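Local coordinates for GH3 beta-N-acetylglucosaminidase (Paenibacillaceae, PDB 6K5J), which hydrolyses terminal beta-linked N-acetylglucosamine from the non-reducing ends of glycans, probably including chitin oligosaccharides, as a family 3 glycoside hydrolase, at residues P147-R152 against P185-T190. Residues are numbered along the deposited sequence; the frame is centred on the assembly and turned at random.
Sequences PVIGVR and PGHGDT. With NAG (2-acetamido-2-deoxy-beta-D-glucopyranose), chain B.
Two loops at the sugar-binding end of the family 3 TIM-barrel-like domain meet beside the bound NAG, with Val-148 and Ile-149 packed against His-187. The contact is mainly apolar: Val-148 CG1 lies 3.6 Å from His-187 CE1, the two side chains crossing at about a right angle. The other branch, CG2, held anti to the backbone N, turns to the acetamide group, 3.7 Å from NAG O7. His-187 CD2 borders the methyl carbon NAG C8 at 3.9 Å, so valine and imidazole together line the acetamide site. Ile-149 packs on the backbone side of the same residue, its CG1 3.7 Å from His-187 O and its CD1 4.0 Å from His-187 CB. The imidazole is fixed from both nitrogens: ND1 donates in the ring plane to Thr-190 OG1 (2.8 Å), and NE2 is hydrogen-bonded to Ser-194 OG. Arg-152 offers NH1 to NAG O7 at 2.8 Å and to Val-148 O at 2.9 Å, the latter from above the carbonyl plane, while NH2 makes weaker bonds to NAG O3 and O7 and a salt bridge with Glu-85. A leucine in place of Arg-152 would probably leave the acetamide oxygen without its charged donor and Glu-85 without this mate. The segments follow adjacent parallel strands 132-133 and 178-184, leading toward helices 158-174 and 205-210; Lys-182 and His-183, on the second strand, also hydrogen-bond the sugar.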
ATOM      1  N   PRO A 147       0.736  -1.901 -13.440  1.00 21.06           N
ATOM      2  CA  PRO A 147       0.696  -0.457 -13.180  1.00 23.35           C
ATOM      3  C   PRO A 147       0.161  -0.066 -11.813  1.00 20.98           C
ATOM      4  O   PRO A 147       0.173   1.127 -11.494  1.00 22.02           O
ATOM      5  CB  PRO A 147      -0.253   0.049 -14.272  1.00 21.66           C
ATOM      6  CG  PRO A 147      -1.268  -1.066 -14.381  1.00 25.50           C
ATOM      7  CD  PRO A 147      -0.444  -2.353 -14.210  1.00 21.31           C
ATOM      8  N   VAL A 148      -0.315  -1.010 -11.007  1.00 17.40           N
ATOM      9  CA  VAL A 148      -0.935  -0.664  -9.736  1.00 18.29           C
ATOM     10  C   VAL A 148      -0.263  -1.326  -8.535  1.00 20.16           C
ATOM     11  O   VAL A 148      -0.339  -0.775  -7.421  1.00 18.69           O
ATOM     12  CB  VAL A 148      -2.449  -0.986  -9.759  1.00 24.74           C
ATOM     13  CG1 VAL A 148      -2.686  -2.461  -9.965  1.00 21.62           C
ATOM     14  CG2 VAL A 148      -3.150  -0.487  -8.481  1.00 23.13           C
ATOM     15  N   ILE A 149       0.430  -2.451  -8.707  1.00 19.35           N
ATOM     16  CA  ILE A 149       1.096  -3.107  -7.582  1.00 19.48           C
ATOM     17  C   ILE A 149       2.553  -2.644  -7.520  1.00 17.99           C
ATOM     18  O   ILE A 149       2.887  -1.753  -6.731  1.00 17.76           O
ATOM     19  CB  ILE A 149       0.961  -4.638  -7.687  1.00 18.05           C
ATOM     20  CG1 ILE A 149      -0.520  -5.027  -7.798  1.00 16.61           C
ATOM     21  CG2 ILE A 149       1.626  -5.351  -6.478  1.00 19.23           C
ATOM     22  CD1 ILE A 149      -1.423  -4.521  -6.631  1.00 17.69           C
ATOM     23  N   GLY A 150       3.427  -3.214  -8.351  1.00 18.44           N
ATOM     24  CA  GLY A 150       4.809  -2.736  -8.375  1.00 18.44           C
ATOM     25  C   GLY A 150       5.477  -2.958  -7.029  1.00 18.27           C
ATOM     26  O   GLY A 150       5.393  -4.051  -6.457  1.00 18.02           O
ATOM     27  N   VAL A 151       6.092  -1.905  -6.467  1.00 14.62           N
ATOM     28  CA  VAL A 151       6.836  -2.060  -5.207  1.00 15.46           C
ATOM     29  C   VAL A 151       5.922  -2.311  -4.010  1.00 17.64           C
ATOM     30  O   VAL A 151       6.401  -2.522  -2.887  1.00 18.09           O
ATOM     31  CB  VAL A 151       7.734  -0.842  -4.913  1.00 17.99           C
ATOM     32  CG1 VAL A 151       8.781  -0.647  -6.020  1.00 18.53           C
ATOM     33  CG2 VAL A 151       6.890   0.421  -4.709  1.00 17.95           C
ATOM     34  N   ARG A 152       4.604  -2.274  -4.219  1.00 17.57           N
ATOM     35  CA  ARG A 152       3.693  -2.669  -3.148  1.00 16.66           C
ATOM     36  C   ARG A 152       3.704  -4.172  -2.888  1.00 17.86           C
ATOM     37  O   ARG A 152       3.160  -4.608  -1.869  1.00 18.19           O
ATOM     38  CB  ARG A 152       2.266  -2.217  -3.476  1.00 17.41           C
ATOM     39  CG  ARG A 152       2.100  -0.713  -3.526  1.00 18.27           C
ATOM     40  CD  ARG A 152       0.774  -0.349  -4.176  1.00 17.99           C
ATOM     41  NE  ARG A 152      -0.340  -0.657  -3.293  1.00 16.91           N
ATOM     42  CZ  ARG A 152      -1.608  -0.754  -3.681  1.00 20.06           C
ATOM     43  NH1 ARG A 152      -1.930  -0.602  -4.954  1.00 15.84           N
ATOM     44  NH2 ARG A 152      -2.557  -0.995  -2.786  1.00 17.30           N
ATOM     45  N   PRO A 185      -8.108 -12.871  -5.308  1.00 17.92           N
ATOM     46  CA  PRO A 185      -7.091 -13.922  -5.152  1.00 17.98           C
ATOM     47  C   PRO A 185      -5.705 -13.584  -5.709  1.00 20.85           C
ATOM     48  O   PRO A 185      -4.901 -14.494  -5.884  1.00 22.23           O
ATOM     49  CB  PRO A 185      -7.695 -15.103  -5.931  1.00 18.52           C
ATOM     50  CG  PRO A 185      -8.474 -14.444  -7.033  1.00 20.51           C
ATOM     51  CD  PRO A 185      -9.033 -13.164  -6.418  1.00 20.04           C
ATOM     52  N   GLY A 186      -5.419 -12.311  -5.984  1.00 19.81           N
ATOM     53  CA  GLY A 186      -4.073 -11.963  -6.403  1.00 17.14           C
ATOM     54  C   GLY A 186      -4.047 -11.025  -7.592  1.00 18.79           C
ATOM     55  O   GLY A 186      -4.431 -11.410  -8.695  1.00 20.62           O
ATOM     56  N   HIS A 187      -3.570  -9.802  -7.371  1.00 17.31           N
ATOM     57  CA  HIS A 187      -3.566  -8.720  -8.347  1.00 20.75           C
ATOM     58  C   HIS A 187      -2.212  -8.546  -9.032  1.00 18.16           C
ATOM     59  O   HIS A 187      -2.061  -7.630  -9.843  1.00 20.70           O
ATOM     60  CB  HIS A 187      -3.976  -7.410  -7.639  1.00 18.98           C
ATOM     61  CG  HIS A 187      -4.701  -6.416  -8.503  1.00 21.07           C
ATOM     62  ND1 HIS A 187      -4.240  -6.011  -9.743  1.00 18.20           N
ATOM     63  CD2 HIS A 187      -5.828  -5.693  -8.269  1.00 18.18           C
ATOM     64  CE1 HIS A 187      -5.068  -5.111 -10.246  1.00 20.79           C
ATOM     65  NE2 HIS A 187      -6.041  -4.902  -9.377  1.00 18.03           N
ATOM     66  N   GLY A 188      -1.229  -9.406  -8.742  1.00 17.95           N
ATOM     67  CA  GLY A 188       0.144  -9.145  -9.162  1.00 18.34           C
ATOM     68  C   GLY A 188       0.412  -9.325 -10.646  1.00 19.87           C
ATOM     69  O   GLY A 188       1.375  -8.747 -11.167  1.00 21.45           O
ATOM     70  N   ASP A 189      -0.410 -10.109 -11.340  1.00 17.70           N
ATOM     71  CA  ASP A 189      -0.184 -10.416 -12.751  1.00 18.92           C
ATOM     72  C   ASP A 189      -0.792  -9.379 -13.691  1.00 23.30           C
ATOM     73  O   ASP A 189      -0.425  -9.350 -14.872  1.00 24.90           O
ATOM     74  CB  ASP A 189      -0.750 -11.825 -13.056  1.00 24.78           C
ATOM     75  CG  ASP A 189      -0.494 -12.292 -14.492  1.00 32.14           C
ATOM     76  OD1 ASP A 189       0.622 -12.759 -14.777  1.00 24.71           O
ATOM     77  OD2 ASP A 189      -1.426 -12.224 -15.326  1.00 34.21           O
ATOM     78  N   THR A 190      -1.655  -8.491 -13.194  1.00 21.15           N
ATOM     79  CA  THR A 190      -2.471  -7.654 -14.069  1.00 22.43           C
ATOM     80  C   THR A 190      -1.622  -6.635 -14.810  1.00 26.70           C
ATOM     81  O   THR A 190      -0.784  -5.954 -14.210  1.00 24.36           O
ATOM     82  CB  THR A 190      -3.555  -6.914 -13.275  1.00 22.83           C
ATOM     83  OG1 THR A 190      -2.947  -6.097 -12.259  1.00 21.68           O
ATOM     84  CG2 THR A 190      -4.543  -7.895 -12.647  1.00 21.96           C
TER
HETATM   85  C1  NAG B 601      -8.183   0.703  -3.485  1.00 22.67           C
HETATM   86  C2  NAG B 601      -6.855  -0.090  -3.380  1.00 21.34           C
HETATM   87  C3  NAG B 601      -6.734  -0.800  -2.019  1.00 20.23           C
HETATM   88  C4  NAG B 601      -7.050   0.145  -0.867  1.00 19.76           C
HETATM   89  C5  NAG B 601      -8.416   0.768  -1.096  1.00 22.04           C
HETATM   90  C6  NAG B 601      -8.840   1.732  -0.011  1.00 21.53           C
HETATM   91  C7  NAG B 601      -5.706  -1.224  -5.248  1.00 21.16           C
HETATM   92  C8  NAG B 601      -5.817  -2.302  -6.292  1.00 18.32           C
HETATM   93  N2  NAG B 601      -6.775  -1.063  -4.461  1.00 18.72           N
HETATM   94  O1  NAG B 601      -8.097   1.541  -4.588  1.00 27.90           O
HETATM   95  O3  NAG B 601      -5.417  -1.320  -1.858  1.00 18.61           O
HETATM   96  O4  NAG B 601      -7.046  -0.563   0.366  1.00 18.22           O
HETATM   97  O5  NAG B 601      -8.367   1.513  -2.317  1.00 20.51           O
HETATM   98  O6  NAG B 601      -8.066   2.925  -0.043  1.00 21.88           O
HETATM   99  O7  NAG B 601      -4.687  -0.550  -5.112  1.00 20.36           O